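PrgB (Enterococcus faecalis, PDB 6EVU) is a cell-wall adhesin that promotes aggregation, biofilm formation and conjugation by binding and compacting DNA, the part described being its adhesin domain. Local coordinates at residues I43-F57 with K74-F88. Residues are numbered along the deposited sequence; the frame is centred on the assembly and turned at random.
Sequences ISSIKGGKFIKATDF and KDMGGKATGNFQNSF
Phe51 lies flat against the backbone between Asn83 and Phe84, the Phe84 N 3.7 Å above the centre of one ring face, while Gly49 O sits over the opposite face nearer the rim. The two phenyl rings meet obliquely, planes at 62°, with Phe51 CE2 3.8 Å from CD1 at the edge of Phe84. Phe84, its CG swung opposite the backbone N (chi1 -174°), also brings CE1 to 3.9 Å from Ile46 CD1, again in the ring plane, and it stacks on Tyr100 of strand 99-104. Beside the rings the backbones join: Gly82 N donates to Phe51 O at 2.8 Å, and Lys53 CG presses on Gly82 CA. A straighter bond, Ala54 N to Asn86 O (2.9 Å, 171° at the hydrogen), ties in the first turn of helix 54-57. Asn83 and Asn86 brace that acceptor loop, each side-chain oxygen taking the other's backbone N-H. One water links Lys53 N, Asp56 OD2, Lys79 O and Thr81 N. Farther along, the methyl CE of Met76, folded back at chi2 and chi3, touches both Ile52 CG2 and Asp56 CB. Lys74 NZ gives a bond to Phe57 O (2.8 Å) and others to the carbonyls of Lys71 and Lys59. The irregular loop 74-88 thus packs against helix 54-57 and strands 42-47 and 50-51, which belong to two different antiparallel sheets of this antigen I/II-family, GbpC-type adhesin domain.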
loop_
_atom_site.group_PDB
_atom_site.type_symbol
_atom_site.label_atom_id
_atom_site.label_comp_id
_atom_site.label_asym_id
_atom_site.label_seq_id
_atom_site.Cartn_x
_atom_site.Cartn_y
_atom_site.Cartn_z
ATOM N N ILE A 43 -4.046 -13.992 10.877
ATOM C CA ILE A 43 -5.040 -14.214 9.826
ATOM C C ILE A 43 -5.816 -15.475 10.168
ATOM O O ILE A 43 -5.219 -16.545 10.346
ATOM C CB ILE A 43 -4.369 -14.350 8.448
ATOM C CG1 ILE A 43 -3.731 -13.013 8.046
ATOM C CG2 ILE A 43 -5.408 -14.814 7.416
ATOM C CD1 ILE A 43 -2.854 -13.088 6.738
ATOM N N SER A 44 -7.147 -15.351 10.311
ATOM C CA SER A 44 -7.993 -16.518 10.576
ATOM C C SER A 44 -8.484 -17.207 9.317
ATOM O O SER A 44 -8.726 -18.425 9.349
ATOM C CB SER A 44 -9.219 -16.134 11.399
ATOM O OG SER A 44 -9.891 -15.065 10.757
ATOM N N SER A 45 -8.621 -16.472 8.207
ATOM C CA SER A 45 -9.004 -17.100 6.950
ATOM C C SER A 45 -8.669 -16.167 5.800
ATOM O O SER A 45 -8.591 -14.941 5.951
ATOM C CB SER A 45 -10.491 -17.444 6.909
ATOM O OG SER A 45 -11.252 -16.252 6.896
ATOM N N ILE A 46 -8.520 -16.780 4.629
ATOM C CA ILE A 46 -8.367 -16.067 3.373
ATOM C C ILE A 46 -9.321 -16.693 2.384
ATOM O O ILE A 46 -9.212 -17.899 2.113
ATOM C CB ILE A 46 -6.936 -16.157 2.820
ATOM C CG1 ILE A 46 -5.943 -15.638 3.880
ATOM C CG2 ILE A 46 -6.809 -15.407 1.489
ATOM C CD1 ILE A 46 -4.453 -15.757 3.474
ATOM N N LYS A 47 -10.218 -15.885 1.819
ATOM C CA LYS A 47 -11.286 -16.425 0.979
ATOM C C LYS A 47 -11.319 -15.689 -0.340
ATOM O O LYS A 47 -11.065 -14.470 -0.410
ATOM C CB LYS A 47 -12.683 -16.331 1.652
ATOM C CG LYS A 47 -12.839 -17.212 2.852
ATOM C CD LYS A 47 -13.261 -18.606 2.437
ATOM C CE LYS A 47 -13.491 -19.491 3.647
ATOM N NZ LYS A 47 -12.213 -19.820 4.356
ATOM N N GLY A 48 -11.630 -16.425 -1.437
ATOM C CA GLY A 48 -11.783 -15.786 -2.724
ATOM C C GLY A 48 -10.605 -15.901 -3.658
ATOM O O GLY A 48 -10.735 -15.516 -4.831
ATOM N N GLY A 49 -9.442 -16.352 -3.193
ATOM C CA GLY A 49 -8.269 -16.402 -4.054
ATOM C C GLY A 49 -7.647 -17.780 -4.096
ATOM O O GLY A 49 -7.707 -18.546 -3.134
ATOM N N LYS A 50 -7.046 -18.094 -5.248
ATOM C CA LYS A 50 -6.264 -19.326 -5.329
ATOM C C LYS A 50 -4.989 -19.164 -4.507
ATOM O O LYS A 50 -4.434 -18.057 -4.435
ATOM C CB LYS A 50 -5.888 -19.659 -6.774
ATOM C CG LYS A 50 -7.022 -20.003 -7.714
ATOM C CD LYS A 50 -6.422 -20.341 -9.121
ATOM C CE LYS A 50 -7.433 -21.011 -10.032
ATOM N NZ LYS A 50 -8.477 -20.048 -10.468
ATOM N N PHE A 51 -4.564 -20.243 -3.828
ATOM C CA PHE A 51 -3.347 -20.191 -3.008
ATOM C C PHE A 51 -2.141 -20.599 -3.830
ATOM O O PHE A 51 -2.244 -21.463 -4.710
ATOM C CB PHE A 51 -3.443 -21.108 -1.783
ATOM C CG PHE A 51 -4.476 -20.661 -0.796
ATOM C CD1 PHE A 51 -5.744 -21.242 -0.809
ATOM C CD2 PHE A 51 -4.214 -19.620 0.102
ATOM C CE1 PHE A 51 -6.712 -20.819 0.071
ATOM C CE2 PHE A 51 -5.195 -19.198 1.009
ATOM C CZ PHE A 51 -6.434 -19.783 0.989
ATOM N N ILE A 52 -1.001 -19.949 -3.573
ATOM C CA ILE A 52 0.289 -20.314 -4.166
ATOM C C ILE A 52 1.060 -21.127 -3.145
ATOM O O ILE A 52 1.299 -20.669 -2.020
ATOM C CB ILE A 52 1.083 -19.081 -4.586
ATOM C CG1 ILE A 52 0.248 -18.282 -5.590
ATOM C CG2 ILE A 52 2.462 -19.494 -5.141
ATOM C CD1 ILE A 52 0.792 -16.815 -5.832
ATOM N N LYS A 53 1.427 -22.339 -3.515
ATOM C CA LYS A 53 2.298 -23.131 -2.647
ATOM C C LYS A 53 3.607 -22.394 -2.374
ATOM O O LYS A 53 4.247 -21.879 -3.299
ATOM C CB LYS A 53 2.643 -24.491 -3.292
ATOM C CG LYS A 53 1.501 -25.305 -3.775
ATOM C CD LYS A 53 2.066 -26.497 -4.545
ATOM C CE LYS A 53 1.642 -27.777 -3.913
ATOM N NZ LYS A 53 1.868 -28.880 -4.890
ATOM N N ALA A 54 4.000 -22.364 -1.092
ATOM C CA ALA A 54 5.275 -21.788 -0.688
ATOM C C ALA A 54 6.422 -22.346 -1.512
ATOM O O ALA A 54 7.333 -21.602 -1.895
ATOM C CB ALA A 54 5.515 -22.047 0.811
ATOM N N THR A 55 6.388 -23.660 -1.824
ATOM C CA THR A 55 7.495 -24.229 -2.591
ATOM C C THR A 55 7.542 -23.689 -4.022
ATOM O O THR A 55 8.619 -23.653 -4.618
ATOM C CB THR A 55 7.437 -25.757 -2.575
ATOM O OG1 THR A 55 6.189 -26.218 -3.103
ATOM C CG2 THR A 55 7.513 -26.216 -1.146
ATOM N N ASP A 56 6.398 -23.254 -4.583
ATOM C CA ASP A 56 6.406 -22.565 -5.872
ATOM C C ASP A 56 6.786 -21.108 -5.684
ATOM O O ASP A 56 7.576 -20.543 -6.453
ATOM C CB ASP A 56 5.045 -22.673 -6.549
ATOM C CG ASP A 56 4.721 -24.102 -6.980
ATOM O OD1 ASP A 56 5.655 -24.864 -7.385
ATOM O OD2 ASP A 56 3.530 -24.493 -6.896
ATOM N N PHE A 57 6.251 -20.489 -4.642
ATOM C CA PHE A 57 6.544 -19.089 -4.430
ATOM C C PHE A 57 8.024 -18.847 -4.156
ATOM O O PHE A 57 8.582 -17.812 -4.544
ATOM C CB PHE A 57 5.695 -18.562 -3.270
ATOM C CG PHE A 57 6.030 -17.148 -2.923
ATOM C CD1 PHE A 57 5.583 -16.097 -3.724
ATOM C CD2 PHE A 57 6.867 -16.863 -1.834
ATOM C CE1 PHE A 57 5.953 -14.784 -3.427
ATOM C CE2 PHE A 57 7.215 -15.539 -1.538
ATOM C CZ PHE A 57 6.784 -14.516 -2.363
ATOM N N LYS A 74 7.477 -12.696 -10.666
ATOM C CA LYS A 74 7.374 -13.802 -11.578
ATOM C C LYS A 74 5.882 -13.990 -11.852
ATOM O O LYS A 74 5.045 -13.612 -11.058
ATOM C CB LYS A 74 8.065 -15.063 -11.077
ATOM C CG LYS A 74 7.545 -15.666 -9.799
ATOM C CD LYS A 74 8.218 -17.003 -9.532
ATOM C CE LYS A 74 7.983 -17.489 -8.112
ATOM N NZ LYS A 74 8.852 -16.777 -7.162
ATOM N N ASP A 75 5.567 -14.561 -12.995
ATOM C CA ASP A 75 4.172 -14.739 -13.385
ATOM C C ASP A 75 3.715 -16.081 -12.836
ATOM O O ASP A 75 4.219 -17.127 -13.265
ATOM C CB ASP A 75 4.072 -14.700 -14.907
ATOM C CG ASP A 75 2.643 -14.651 -15.392
ATOM O OD1 ASP A 75 1.729 -15.028 -14.664
ATOM O OD2 ASP A 75 2.437 -14.189 -16.524
ATOM N N MET A 76 2.781 -16.059 -11.892
ATOM C CA MET A 76 2.270 -17.304 -11.311
ATOM C C MET A 76 0.880 -17.654 -11.823
ATOM O O MET A 76 0.218 -18.508 -11.226
ATOM C CB MET A 76 2.265 -17.206 -9.791
ATOM C CG MET A 76 3.649 -16.994 -9.246
ATOM S SD MET A 76 4.799 -18.313 -9.608
ATOM C CE MET A 76 4.474 -19.535 -8.319
ATOM N N GLY A 77 0.402 -16.978 -12.869
ATOM C CA GLY A 77 -0.866 -17.375 -13.468
ATOM C C GLY A 77 -0.791 -18.834 -13.869
ATOM O O GLY A 77 0.154 -19.233 -14.541
ATOM N N GLY A 78 -1.720 -19.652 -13.398
ATOM C CA GLY A 78 -1.639 -21.078 -13.672
ATOM C C GLY A 78 -0.627 -21.837 -12.835
ATOM O O GLY A 78 -0.447 -23.045 -13.053
ATOM N N LYS A 79 0.027 -21.191 -11.872
ATOM C CA LYS A 79 0.895 -21.862 -10.909
ATOM C C LYS A 79 0.381 -21.619 -9.485
ATOM O O LYS A 79 1.161 -21.353 -8.554
ATOM C CB LYS A 79 2.342 -21.375 -11.045
ATOM C CG LYS A 79 3.095 -21.826 -12.356
ATOM C CD LYS A 79 3.788 -20.647 -13.048
ATOM C CE LYS A 79 2.863 -20.093 -14.158
ATOM N NZ LYS A 79 3.280 -18.931 -15.030
ATOM N N ALA A 80 -0.941 -21.619 -9.303
ATOM C CA ALA A 80 -1.539 -21.352 -7.998
ATOM C C ALA A 80 -2.405 -22.542 -7.638
ATOM O O ALA A 80 -3.633 -22.474 -7.678
ATOM C CB ALA A 80 -2.344 -20.052 -8.015
ATOM N N THR A 81 -1.753 -23.594 -7.208
ATOM C CA THR A 81 -2.424 -24.844 -6.860
ATOM C C THR A 81 -2.242 -25.229 -5.388
ATOM O O THR A 81 -2.317 -26.417 -5.029
ATOM C CB THR A 81 -1.911 -25.948 -7.765
ATOM O OG1 THR A 81 -0.498 -26.071 -7.552
ATOM C CG2 THR A 81 -2.141 -25.566 -9.206
ATOM N N GLY A 82 -1.998 -24.251 -4.522
ATOM C CA GLY A 82 -1.822 -24.513 -3.112
ATOM C C GLY A 82 -3.129 -24.534 -2.344
ATOM O O GLY A 82 -4.228 -24.441 -2.894
ATOM N N ASN A 83 -2.992 -24.637 -1.031
ATOM C CA ASN A 83 -4.101 -24.483 -0.113
ATOM C C ASN A 83 -3.606 -23.618 1.036
ATOM O O ASN A 83 -2.464 -23.158 1.035
ATOM C CB ASN A 83 -4.646 -25.847 0.332
ATOM C CG ASN A 83 -3.614 -26.695 1.006
ATOM O OD1 ASN A 83 -2.744 -26.204 1.736
ATOM N ND2 ASN A 83 -3.731 -28.016 0.806
ATOM N N PHE A 84 -4.485 -23.347 1.995
ATOM C CA PHE A 84 -4.137 -22.413 3.067
ATOM C C PHE A 84 -2.946 -22.927 3.878
ATOM O O PHE A 84 -2.016 -22.169 4.197
ATOM C CB PHE A 84 -5.372 -22.198 3.949
ATOM C CG PHE A 84 -5.206 -21.144 5.028
ATOM C CD1 PHE A 84 -4.948 -19.814 4.739
ATOM C CD2 PHE A 84 -5.351 -21.498 6.350
ATOM C CE1 PHE A 84 -4.837 -18.871 5.793
ATOM C CE2 PHE A 84 -5.237 -20.570 7.376
ATOM C CZ PHE A 84 -4.997 -19.250 7.103
ATOM N N GLN A 85 -2.926 -24.229 4.150
ATOM C CA GLN A 85 -1.801 -24.854 4.850
ATOM C C GLN A 85 -0.462 -24.633 4.132
ATOM O O GLN A 85 0.504 -24.170 4.746
ATOM C CB GLN A 85 -2.058 -26.363 5.036
ATOM C CG GLN A 85 -1.193 -27.020 6.119
ATOM C CD GLN A 85 0.263 -27.251 5.686
ATOM O OE1 GLN A 85 0.551 -27.607 4.525
ATOM N NE2 GLN A 85 1.192 -27.050 6.625
ATOM N N ASN A 86 -0.343 -25.059 2.870
ATOM C CA ASN A 86 0.973 -25.115 2.241
ATOM C C ASN A 86 1.364 -23.797 1.567
ATOM O O ASN A 86 2.472 -23.700 1.009
ATOM C CB ASN A 86 1.058 -26.290 1.241
ATOM C CG ASN A 86 0.054 -26.186 0.075
ATOM O OD1 ASN A 86 -0.319 -25.087 -0.373
ATOM N ND2 ASN A 86 -0.330 -27.361 -0.472
ATOM N N SER A 87 0.505 -22.778 1.649
ATOM C CA SER A 87 0.820 -21.435 1.152
ATOM C C SER A 87 1.528 -20.563 2.188
ATOM O O SER A 87 1.925 -19.449 1.869
ATOM C CB SER A 87 -0.450 -20.731 0.659
ATOM O OG SER A 87 -1.271 -20.358 1.749
ATOM N N PHE A 88 1.785 -21.083 3.391
ATOM C CA PHE A 88 2.433 -20.338 4.468
ATOM C C PHE A 88 3.916 -20.124 4.160
ATOM O O PHE A 88 4.654 -21.078 3.864
ATOM C CB PHE A 88 2.247 -21.106 5.793
ATOM C CG PHE A 88 2.949 -20.482 6.961
ATOM C CD1 PHE A 88 2.394 -19.372 7.600
ATOM C CD2 PHE A 88 4.180 -20.972 7.407
ATOM C CE1 PHE A 88 3.056 -18.769 8.669
ATOM C CE2 PHE A 88 4.832 -20.366 8.435
ATOM C CZ PHE A 88 4.272 -19.257 9.058
HETATM O O HOH W 1 -5.578 -22.790 -4.348
HETATM O O HOH W 2 1.079 -23.045 -6.400
HETATM O O HOH W 3 0.283 -28.809 -6.839
HETATM O O HOH W 4 4.596 -25.456 -0.035
#